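Uncharacterized conserved (Bdellovibrio bacteriovorus, PDB 7O21) is probably a peptidoglycan LD-carboxypeptidase of the YkuD family that edits the cell wall and so generates the curved shape of this predatory bacterium. Local coordinates at residues 199-204 with 214-219; 219-224 with 294-299; 246-251 with 266-271. All blocks are in the same frame, centred on the assembly; numbering follows the deposited sequence.

Contact 1 (199-204 with 214-219). With EDO (1,2-ethanediol), chain L.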
loop_
_atom_site.group_PDB
_atom_site.type_symbol
_atom_site.label_atom_id
_atom_site.label_comp_id
_atom_site.label_asym_id
_atom_site.label_seq_id
_atom_site.Cartn_x
_atom_site.Cartn_y
_atom_site.Cartn_z
ATOM N N GLU A 199 -12.272 -24.013 9.377
ATOM C CA GLU A 199 -12.118 -25.359 8.834
ATOM C C GLU A 199 -13.304 -25.734 7.957
ATOM O O GLU A 199 -13.143 -26.428 6.942
ATOM C CB GLU A 199 -11.916 -26.371 9.964
ATOM C CG GLU A 199 -12.043 -27.828 9.539
ATOM C CD GLU A 199 -10.930 -28.280 8.610
ATOM O OE1 GLU A 199 -9.931 -27.546 8.447
ATOM O OE2 GLU A 199 -11.064 -29.386 8.046
ATOM N N SER A 200 -14.504 -25.305 8.339
ATOM C CA SER A 200 -15.683 -25.547 7.517
ATOM C C SER A 200 -15.541 -24.895 6.144
ATOM O O SER A 200 -15.896 -25.500 5.121
ATOM C CB SER A 200 -16.928 -25.049 8.250
ATOM O OG SER A 200 -18.118 -25.447 7.584
ATOM N N TRP A 201 -15.052 -23.652 6.112
ATOM C CA TRP A 201 -14.787 -22.968 4.853
ATOM C C TRP A 201 -13.725 -23.712 4.061
ATOM O O TRP A 201 -13.910 -23.999 2.872
ATOM C CB TRP A 201 -14.362 -21.527 5.157
ATOM C CG TRP A 201 -13.731 -20.791 4.003
ATOM C CD1 TRP A 201 -14.374 -20.174 2.979
ATOM C CD2 TRP A 201 -12.333 -20.543 3.810
ATOM N NE1 TRP A 201 -13.459 -19.592 2.121
ATOM C CE2 TRP A 201 -12.202 -19.788 2.623
ATOM C CE3 TRP A 201 -11.178 -20.891 4.520
ATOM C CZ2 TRP A 201 -10.961 -19.388 2.121
ATOM C CZ3 TRP A 201 -9.947 -20.492 4.024
ATOM C CH2 TRP A 201 -9.847 -19.747 2.837
ATOM N N ARG A 202 -12.614 -24.065 4.717
ATOM C CA ARG A 202 -11.547 -24.783 4.019
ATOM C C ARG A 202 -12.058 -26.086 3.417
ATOM O O ARG A 202 -11.755 -26.411 2.262
ATOM C CB ARG A 202 -10.369 -25.066 4.964
ATOM C CG ARG A 202 -9.122 -25.613 4.245
ATOM C CD ARG A 202 -8.212 -26.382 5.170
ATOM N NE ARG A 202 -8.881 -27.549 5.734
ATOM C CZ ARG A 202 -9.033 -28.700 5.087
ATOM N NH1 ARG A 202 -8.556 -28.842 3.856
ATOM N NH2 ARG A 202 -9.658 -29.712 5.674
ATOM N N GLN A 203 -12.821 -26.855 4.197
ATOM C CA GLN A 203 -13.339 -28.128 3.702
ATOM C C GLN A 203 -14.287 -27.926 2.529
ATOM O O GLN A 203 -14.240 -28.685 1.550
ATOM C CB GLN A 203 -14.039 -28.895 4.828
ATOM C CG GLN A 203 -13.103 -29.609 5.793
ATOM C CD GLN A 203 -13.850 -30.295 6.934
ATOM O OE1 GLN A 203 -15.079 -30.379 6.927
ATOM N NE2 GLN A 203 -13.107 -30.779 7.921
ATOM N N ALA A 204 -15.152 -26.904 2.596
ATOM C CA ALA A 204 -16.093 -26.668 1.502
ATOM C C ALA A 204 -15.355 -26.305 0.222
ATOM O O ALA A 204 -15.684 -26.800 -0.866
ATOM C CB ALA A 204 -17.093 -25.576 1.876
ATOM N N GLN A 214 -20.352 -21.136 -1.172
ATOM C CA GLN A 214 -20.983 -19.839 -1.391
ATOM C C GLN A 214 -21.559 -19.251 -0.109
ATOM O O GLN A 214 -21.600 -18.021 0.033
ATOM C CB GLN A 214 -22.105 -19.953 -2.425
ATOM C CG GLN A 214 -21.647 -20.011 -3.863
ATOM C CD GLN A 214 -22.823 -20.055 -4.830
ATOM O OE1 GLN A 214 -23.950 -20.351 -4.436
ATOM N NE2 GLN A 214 -22.562 -19.751 -6.097
ATOM N N THR A 215 -22.015 -20.094 0.825
ATOM C CA THR A 215 -22.655 -19.578 2.031
ATOM C C THR A 215 -21.694 -18.765 2.884
ATOM O O THR A 215 -22.140 -18.036 3.774
ATOM C CB THR A 215 -23.263 -20.692 2.897
ATOM O OG1 THR A 215 -22.241 -21.554 3.401
ATOM C CG2 THR A 215 -24.318 -21.505 2.127
ATOM N N PHE A 216 -20.389 -18.887 2.643
ATOM C CA PHE A 216 -19.404 -18.166 3.441
ATOM C C PHE A 216 -19.156 -16.744 2.955
ATOM O O PHE A 216 -18.418 -16.011 3.625
ATOM C CB PHE A 216 -18.079 -18.930 3.456
ATOM C CG PHE A 216 -18.123 -20.200 4.242
ATOM C CD1 PHE A 216 -17.878 -20.197 5.600
ATOM C CD2 PHE A 216 -18.424 -21.410 3.622
ATOM C CE1 PHE A 216 -17.926 -21.372 6.334
ATOM C CE2 PHE A 216 -18.462 -22.583 4.346
ATOM C CZ PHE A 216 -18.225 -22.570 5.699
ATOM N N TYR A 217 -19.749 -16.333 1.834
ATOM C CA TYR A 217 -19.404 -15.088 1.155
ATOM C C TYR A 217 -20.566 -14.105 1.166
ATOM O O TYR A 217 -21.717 -14.480 0.914
ATOM C CB TYR A 217 -18.933 -15.348 -0.289
ATOM C CG TYR A 217 -17.582 -16.009 -0.287
ATOM C CD1 TYR A 217 -17.459 -17.370 -0.061
ATOM C CD2 TYR A 217 -16.424 -15.260 -0.429
ATOM C CE1 TYR A 217 -16.220 -17.982 -0.017
ATOM C CE2 TYR A 217 -15.183 -15.862 -0.386
ATOM C CZ TYR A 217 -15.087 -17.217 -0.190
ATOM O OH TYR A 217 -13.851 -17.821 -0.112
ATOM N N ASP A 218 -20.250 -12.845 1.458
ATOM C CA ASP A 218 -21.231 -11.774 1.347
ATOM C C ASP A 218 -21.467 -11.436 -0.119
ATOM O O ASP A 218 -20.549 -11.482 -0.941
ATOM C CB ASP A 218 -20.702 -10.533 2.064
ATOM C CG ASP A 218 -21.741 -9.435 2.153
ATOM O OD1 ASP A 218 -22.557 -9.478 3.088
ATOM O OD2 ASP A 218 -21.757 -8.545 1.277
ATOM N N GLU A 219 -22.708 -11.070 -0.454
ATOM C CA GLU A 219 -22.982 -10.732 -1.844
ATOM C C GLU A 219 -22.235 -9.485 -2.304
ATOM O O GLU A 219 -22.064 -9.295 -3.513
ATOM C CB GLU A 219 -24.491 -10.639 -2.089
ATOM C CG GLU A 219 -25.146 -12.008 -2.203
ATOM C CD GLU A 219 -26.406 -12.001 -3.049
ATOM O OE1 GLU A 219 -26.411 -12.681 -4.098
ATOM O OE2 GLU A 219 -27.388 -11.334 -2.659
HETATM C C1 EDO L . -22.961 -8.378 7.292
HETATM O O1 EDO L . -23.187 -7.259 6.427
HETATM C C2 EDO L . -22.169 -9.452 6.554
HETATM O O2 EDO L . -22.999 -10.106 5.586
#
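The ring of F216 lies against the helix at W201. One face takes W201 CA and CB. W201 CB stands 3.8 Å from the F216 ring centroid, only 14° off the ring normal, which makes a CH-pi contact. In the ring plane of F216, S200 OG meets the edge, 3.4 Å from F216 CZ. A204 CB adds a looser contact, 4.1 Å from F216 CE2.

The indole of W201 turns its own edge to the same F216 face. Five-membered ring and phenyl ring make an edge-to-face pair, with planes at 74°. CG of W201 is anti to the backbone N (chi1 166°), which swings the indole past F216 toward Y217. There W201 NE1 donates to Y217 OH over 2.9 Å. The bond is nearly straight, and the oxygen lies close to the indole plane. Y217 OH also bonds E296, so the hydroxyl of this buried residue has two partners.

On the helix itself, R202 grips E199 side-on, with R202 NE 2.9 Å from E199 OE1 and NH2 on the other oxygen.

W201, F216 and Y217 form an aromatic cluster within the NTF2-like domain. The cluster joins helix 184-206 to the turn that follows helix 210-214. Strand 290-300 packs on it through I293, and helix 228-241 reaches Y217 through W231 and M232.

Contact 2 (219-224 with 294-299)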
loop_
_atom_site.group_PDB
_atom_site.type_symbol
_atom_site.label_atom_id
_atom_site.label_comp_id
_atom_site.label_asym_id
_atom_site.label_seq_id
_atom_site.Cartn_x
_atom_site.Cartn_y
_atom_site.Cartn_z
ATOM N N GLU A 219 -22.708 -11.070 -0.454
ATOM C CA GLU A 219 -22.982 -10.732 -1.844
ATOM C C GLU A 219 -22.235 -9.485 -2.304
ATOM O O GLU A 219 -22.064 -9.295 -3.513
ATOM C CB GLU A 219 -24.491 -10.639 -2.089
ATOM C CG GLU A 219 -25.146 -12.008 -2.203
ATOM C CD GLU A 219 -26.406 -12.001 -3.049
ATOM O OE1 GLU A 219 -26.411 -12.681 -4.098
ATOM O OE2 GLU A 219 -27.388 -11.334 -2.659
ATOM N N GLY A 220 -21.765 -8.651 -1.381
ATOM C CA GLY A 220 -20.941 -7.513 -1.752
ATOM C C GLY A 220 -19.448 -7.788 -1.729
ATOM O O GLY A 220 -18.636 -6.857 -1.699
ATOM N N PHE A 221 -19.088 -9.068 -1.730
ATOM C CA PHE A 221 -17.688 -9.480 -1.732
ATOM C C PHE A 221 -16.922 -8.809 -2.863
ATOM O O PHE A 221 -17.439 -8.622 -3.971
ATOM C CB PHE A 221 -17.636 -10.996 -1.933
ATOM C CG PHE A 221 -16.260 -11.540 -2.175
ATOM C CD1 PHE A 221 -15.433 -11.849 -1.110
ATOM C CD2 PHE A 221 -15.793 -11.749 -3.470
ATOM C CE1 PHE A 221 -14.168 -12.344 -1.317
ATOM C CE2 PHE A 221 -14.523 -12.251 -3.690
ATOM C CZ PHE A 221 -13.703 -12.554 -2.619
ATOM N N LYS A 222 -15.667 -8.478 -2.587
ATOM C CA LYS A 222 -14.756 -8.006 -3.613
ATOM C C LYS A 222 -13.372 -8.561 -3.323
ATOM O O LYS A 222 -13.000 -8.788 -2.165
ATOM C CB LYS A 222 -14.690 -6.475 -3.647
ATOM C CG LYS A 222 -15.967 -5.817 -4.136
ATOM C CD LYS A 222 -15.947 -4.321 -3.866
ATOM C CE LYS A 222 -17.311 -3.713 -4.130
ATOM N NZ LYS A 222 -17.915 -4.295 -5.358
ATOM N N ALA A 223 -12.619 -8.791 -4.391
ATOM C CA ALA A 223 -11.194 -9.062 -4.325
ATOM C C ALA A 223 -10.603 -8.437 -5.572
ATOM O O ALA A 223 -11.350 -8.068 -6.480
ATOM C CB ALA A 223 -10.923 -10.573 -4.301
ATOM N N PRO A 224 -9.284 -8.233 -5.624
ATOM C CA PRO A 224 -8.712 -7.637 -6.844
ATOM C C PRO A 224 -9.117 -8.413 -8.088
ATOM O O PRO A 224 -8.778 -9.592 -8.230
ATOM C CB PRO A 224 -7.199 -7.691 -6.593
ATOM C CG PRO A 224 -7.075 -7.668 -5.080
ATOM C CD PRO A 224 -8.256 -8.487 -4.596
ATOM N N ILE A 294 -16.170 -10.655 3.189
ATOM C CA ILE A 294 -16.332 -9.467 2.358
ATOM C C ILE A 294 -15.129 -9.216 1.459
ATOM O O ILE A 294 -15.248 -8.540 0.438
ATOM C CB ILE A 294 -16.654 -8.221 3.204
ATOM C CG1 ILE A 294 -15.561 -7.964 4.244
ATOM C CG2 ILE A 294 -18.009 -8.397 3.868
ATOM C CD1 ILE A 294 -15.546 -6.519 4.717
ATOM N N ARG A 295 -13.950 -9.700 1.849
ATOM C CA ARG A 295 -12.745 -9.507 1.049
ATOM C C ARG A 295 -11.833 -10.701 1.296
ATOM O O ARG A 295 -11.816 -11.261 2.390
ATOM C CB ARG A 295 -11.977 -8.235 1.454
ATOM C CG ARG A 295 -12.778 -6.932 1.544
ATOM C CD ARG A 295 -13.031 -6.325 0.161
ATOM N NE ARG A 295 -13.703 -5.026 0.226
ATOM C CZ ARG A 295 -15.020 -4.843 0.149
ATOM N NH1 ARG A 295 -15.516 -3.615 0.215
ATOM N NH2 ARG A 295 -15.847 -5.877 0.026
ATOM N N GLU A 296 -11.101 -11.114 0.265
ATOM C CA GLU A 296 -10.167 -12.231 0.392
ATOM C C GLU A 296 -8.951 -11.910 -0.463
ATOM O O GLU A 296 -9.088 -11.675 -1.670
ATOM C CB GLU A 296 -10.832 -13.532 -0.070
ATOM C CG GLU A 296 -9.954 -14.779 0.076
ATOM C CD GLU A 296 -10.713 -16.066 -0.120
ATOM O OE1 GLU A 296 -11.957 -16.035 -0.015
ATOM O OE2 GLU A 296 -10.092 -17.123 -0.372
ATOM N N GLU A 297 -7.769 -11.888 0.160
ATOM C CA GLU A 297 -6.527 -11.503 -0.499
ATOM C C GLU A 297 -5.557 -12.676 -0.527
ATOM O O GLU A 297 -5.569 -13.540 0.354
ATOM C CB GLU A 297 -5.854 -10.334 0.226
ATOM C CG GLU A 297 -6.661 -9.040 0.249
ATOM C CD GLU A 297 -5.961 -7.914 1.005
ATOM O OE1 GLU A 297 -5.380 -8.163 2.090
ATOM O OE2 GLU A 297 -5.989 -6.769 0.510
ATOM N N TRP A 298 -4.712 -12.699 -1.557
ATOM C CA TRP A 298 -3.670 -13.709 -1.680
ATOM C C TRP A 298 -2.429 -13.025 -2.233
ATOM O O TRP A 298 -2.515 -12.258 -3.201
ATOM C CB TRP A 298 -4.116 -14.851 -2.609
ATOM C CG TRP A 298 -3.126 -16.006 -2.746
ATOM C CD1 TRP A 298 -3.108 -17.167 -2.023
ATOM C CD2 TRP A 298 -2.056 -16.116 -3.703
ATOM N NE1 TRP A 298 -2.081 -17.978 -2.451
ATOM C CE2 TRP A 298 -1.416 -17.350 -3.471
ATOM C CE3 TRP A 298 -1.565 -15.277 -4.708
ATOM C CZ2 TRP A 298 -0.319 -17.781 -4.231
ATOM C CZ3 TRP A 298 -0.472 -15.705 -5.454
ATOM C CH2 TRP A 298 0.135 -16.944 -5.208
ATOM N N ALA A 299 -1.287 -13.265 -1.589
ATOM C CA ALA A 299 -0.010 -12.776 -2.090
ATOM C C ALA A 299 0.961 -13.947 -2.156
ATOM O O ALA A 299 0.994 -14.775 -1.243
ATOM C CB ALA A 299 0.544 -11.690 -1.153
HETATM O O HOH W 1 -18.519 -3.939 -0.402
#
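A classic beta bulge at the edge of the NTF2-like sheet is the centre of this contact. I294 and R295 of strand 290-300 form it, both facing Y283 on the neighbouring strand. Segment 221-223 lies alongside, joined by K222 N, which donates to I294 O over 3.1 Å. The two strand segments run at 24° to each other, and the pairing is loose beyond this bond. R295 CA makes a CA-H...O contact with K222 O at 3.3 Å.

I294 O has a second donor. R295 NH2 folds back to it over 2.8 Å, reaching the opposite face of the carbonyl plane from K222 N. The bend at chi2 of R295 (-79°) allows this return. It also lays the guanidinium beside the K222 side chain, with K222 CB and CD over one face, CD offset toward its rim.

On another side, the edge of the F221 ring meets E296 CB, 3.8 Å from F221 CE1. The E296 carboxylate has its partners in K280 and Y217. P224 packs on W134 of the second subunit.

A water links the two segments next to the bulge. It donates to G220 O at 3.2 Å and accepts from R295 NH1 at 3.1 Å.

Contact 3 (246-251 with 266-271)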
loop_
_atom_site.group_PDB
_atom_site.type_symbol
_atom_site.label_atom_id
_atom_site.label_comp_id
_atom_site.label_asym_id
_atom_site.label_seq_id
_atom_site.Cartn_x
_atom_site.Cartn_y
_atom_site.Cartn_z
ATOM N N LYS A 246 -6.437 -29.756 -3.281
ATOM C CA LYS A 246 -6.022 -29.820 -1.888
ATOM C C LYS A 246 -5.781 -28.394 -1.417
ATOM O O LYS A 246 -5.088 -27.631 -2.096
ATOM C CB LYS A 246 -4.711 -30.601 -1.758
ATOM C CG LYS A 246 -4.842 -32.116 -1.910
ATOM C CD LYS A 246 -3.539 -32.704 -2.444
ATOM C CE LYS A 246 -2.881 -33.652 -1.460
ATOM N NZ LYS A 246 -1.951 -32.939 -0.538
ATOM N N VAL A 247 -6.351 -28.038 -0.267
ATOM C CA VAL A 247 -6.136 -26.728 0.342
ATOM C C VAL A 247 -5.656 -26.955 1.767
ATOM O O VAL A 247 -6.374 -27.551 2.577
ATOM C CB VAL A 247 -7.405 -25.858 0.339
ATOM C CG1 VAL A 247 -7.093 -24.478 0.930
ATOM C CG2 VAL A 247 -7.983 -25.752 -1.066
ATOM N N HIS A 248 -4.450 -26.495 2.074
ATOM C CA HIS A 248 -3.890 -26.627 3.409
ATOM C C HIS A 248 -3.553 -25.247 3.952
ATOM O O HIS A 248 -3.013 -24.402 3.230
ATOM C CB HIS A 248 -2.649 -27.520 3.383
ATOM C CG HIS A 248 -2.954 -28.950 3.052
ATOM N ND1 HIS A 248 -2.223 -29.679 2.139
ATOM C CD2 HIS A 248 -3.926 -29.779 3.503
ATOM C CE1 HIS A 248 -2.726 -30.898 2.046
ATOM N NE2 HIS A 248 -3.760 -30.985 2.866
ATOM N N LEU A 249 -3.888 -25.023 5.222
ATOM C CA LEU A 249 -3.691 -23.735 5.871
ATOM C C LEU A 249 -2.819 -23.927 7.098
ATOM O O LEU A 249 -3.094 -24.808 7.921
ATOM C CB LEU A 249 -5.032 -23.163 6.335
ATOM C CG LEU A 249 -6.175 -23.141 5.322
ATOM C CD1 LEU A 249 -7.450 -22.591 5.956
ATOM C CD2 LEU A 249 -5.758 -22.320 4.139
ATOM N N SER A 250 -1.783 -23.101 7.233
ATOM C CA SER A 250 -1.046 -23.091 8.484
ATOM C C SER A 250 -1.931 -22.547 9.603
ATOM O O SER A 250 -2.944 -21.875 9.370
ATOM C CB SER A 250 0.215 -22.238 8.357
ATOM O OG SER A 250 -0.098 -20.848 8.335
ATOM N N GLN A 251 -1.558 -22.864 10.825
ATOM C CA GLN A 251 -2.303 -22.335 11.950
ATOM C C GLN A 251 -2.431 -20.819 11.793
ATOM O O GLN A 251 -1.409 -20.128 11.684
ATOM C CB GLN A 251 -1.594 -22.658 13.258
ATOM C CG GLN A 251 -2.228 -21.976 14.443
ATOM C CD GLN A 251 -1.450 -22.250 15.698
ATOM O OE1 GLN A 251 -1.291 -23.405 16.102
ATOM N NE2 GLN A 251 -0.952 -21.194 16.327
ATOM N N LEU A 266 -0.764 -18.998 6.038
ATOM C CA LEU A 266 0.001 -19.451 4.878
ATOM C C LEU A 266 -0.758 -20.611 4.231
ATOM O O LEU A 266 -1.028 -21.629 4.879
ATOM C CB LEU A 266 1.409 -19.878 5.293
ATOM C CG LEU A 266 2.362 -20.215 4.137
ATOM C CD1 LEU A 266 2.622 -18.990 3.278
ATOM C CD2 LEU A 266 3.685 -20.729 4.682
ATOM N N GLN A 267 -1.134 -20.436 2.972
ATOM C CA GLN A 267 -2.018 -21.359 2.269
ATOM C C GLN A 267 -1.259 -22.104 1.185
ATOM O O GLN A 267 -0.556 -21.488 0.380
ATOM C CB GLN A 267 -3.149 -20.563 1.628
ATOM C CG GLN A 267 -4.048 -21.357 0.681
ATOM C CD GLN A 267 -4.979 -20.442 -0.100
ATOM O OE1 GLN A 267 -5.952 -19.931 0.445
ATOM N NE2 GLN A 267 -4.652 -20.189 -1.356
ATOM N N ARG A 268 -1.413 -23.420 1.163
ATOM C CA ARG A 268 -0.916 -24.251 0.074
ATOM C C ARG A 268 -2.121 -24.718 -0.733
ATOM O O ARG A 268 -3.041 -25.326 -0.178
ATOM C CB ARG A 268 -0.153 -25.451 0.622
ATOM C CG ARG A 268 0.498 -26.304 -0.459
ATOM C CD ARG A 268 1.097 -27.563 0.151
ATOM N NE ARG A 268 1.882 -28.315 -0.828
ATOM C CZ ARG A 268 1.376 -29.245 -1.630
ATOM N NH1 ARG A 268 0.084 -29.535 -1.572
ATOM N NH2 ARG A 268 2.167 -29.887 -2.486
ATOM N N TYR A 269 -2.119 -24.413 -2.026
ATOM C CA TYR A 269 -3.172 -24.814 -2.955
ATOM C C TYR A 269 -2.581 -25.763 -3.986
ATOM O O TYR A 269 -1.561 -25.446 -4.608
ATOM C CB TYR A 269 -3.719 -23.584 -3.693
ATOM C CG TYR A 269 -4.872 -23.900 -4.623
ATOM C CD1 TYR A 269 -4.649 -24.251 -5.945
ATOM C CD2 TYR A 269 -6.177 -23.837 -4.167
ATOM C CE1 TYR A 269 -5.712 -24.542 -6.787
ATOM C CE2 TYR A 269 -7.233 -24.108 -4.993
ATOM C CZ TYR A 269 -6.994 -24.474 -6.292
ATOM O OH TYR A 269 -8.069 -24.733 -7.102
ATOM N N GLU A 270 -3.231 -26.902 -4.190
ATOM C CA GLU A 270 -2.747 -27.887 -5.154
ATOM C C GLU A 270 -3.883 -28.407 -6.018
ATOM O O GLU A 270 -4.907 -28.858 -5.502
ATOM C CB GLU A 270 -2.080 -29.078 -4.461
ATOM C CG GLU A 270 -1.630 -30.157 -5.456
ATOM C CD GLU A 270 -0.658 -31.165 -4.860
ATOM O OE1 GLU A 270 -0.604 -31.297 -3.622
ATOM O OE2 GLU A 270 0.051 -31.838 -5.636
ATOM N N SER A 271 -3.674 -28.375 -7.326
ATOM C CA SER A 271 -4.446 -29.166 -8.269
ATOM C C SER A 271 -3.476 -30.060 -9.030
ATOM O O SER A 271 -2.258 -29.997 -8.843
ATOM C CB SER A 271 -5.188 -28.266 -9.251
ATOM O OG SER A 271 -4.249 -27.663 -10.123
#
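K246 and E270 open an antiparallel pairing in which the strand axes run at 169° and lie 4.7 Å apart at their closest. K246-E270 and H248-R268 are hydrogen-bonded pairs. V247-Y269 and L249-Q267, the non-hydrogen-bonded pairs, alternate with them. S250 N carries the pattern one step further, to L266 O at 2.9 Å.

S250 also uses its side chain. Its OG, placed between the backbone N and the carbonyl carbon (chi1 74°), accepts from L266 N at 3.0 Å. The same hydroxyl bonds T36.

These strands form a beta hairpin in the antiparallel sheet of the NTF2-like domain. Its two faces differ. K246, H248, R268 and E270 share one face. There R268 NH1 reaches E270 OE1 over 2.8 Å, with the oxygen in the guanidinium plane but the nitrogen above the carboxylate plane. K246 lies alongside E270, and its ion pair is long, K246 NZ to E270 OE1 3.7 Å. The shared carboxylate oxygen would offset the two positive charges near it.

V247, L249, Q267 and Y269 occupy the other face, toward helix 184-206. L249 CD2 lies 4.0 Å from Q267 CG, the two side chains running side by side. W201 and W205 of the helix pack on this face. Q267 OE1 is bound by K280, and V247 CG2 touches Y269 CD2 at 4.1 Å.

From the N terminus, contact 1 closes first, a short loop of nine residues from helix 184-206 to 214-219. Contact 2 opens at E219, which the two share, and closes only at strand 290-300. Contact 3 is nested inside that long loop, as the hairpin of strands 246-257 and 260-270. No two contacts cross. Contacts 1 and 2 meet through Y217 and E296. Contact 1 meets contact 3 where R202 NH1 probably bonds V247 O and W201 packs on L249. Contacts 2 and 3 reach the same sheet, and W298 touches Q267. Together they tie the helix, the 214-224 segment and the sheet of the NTF2-like domain.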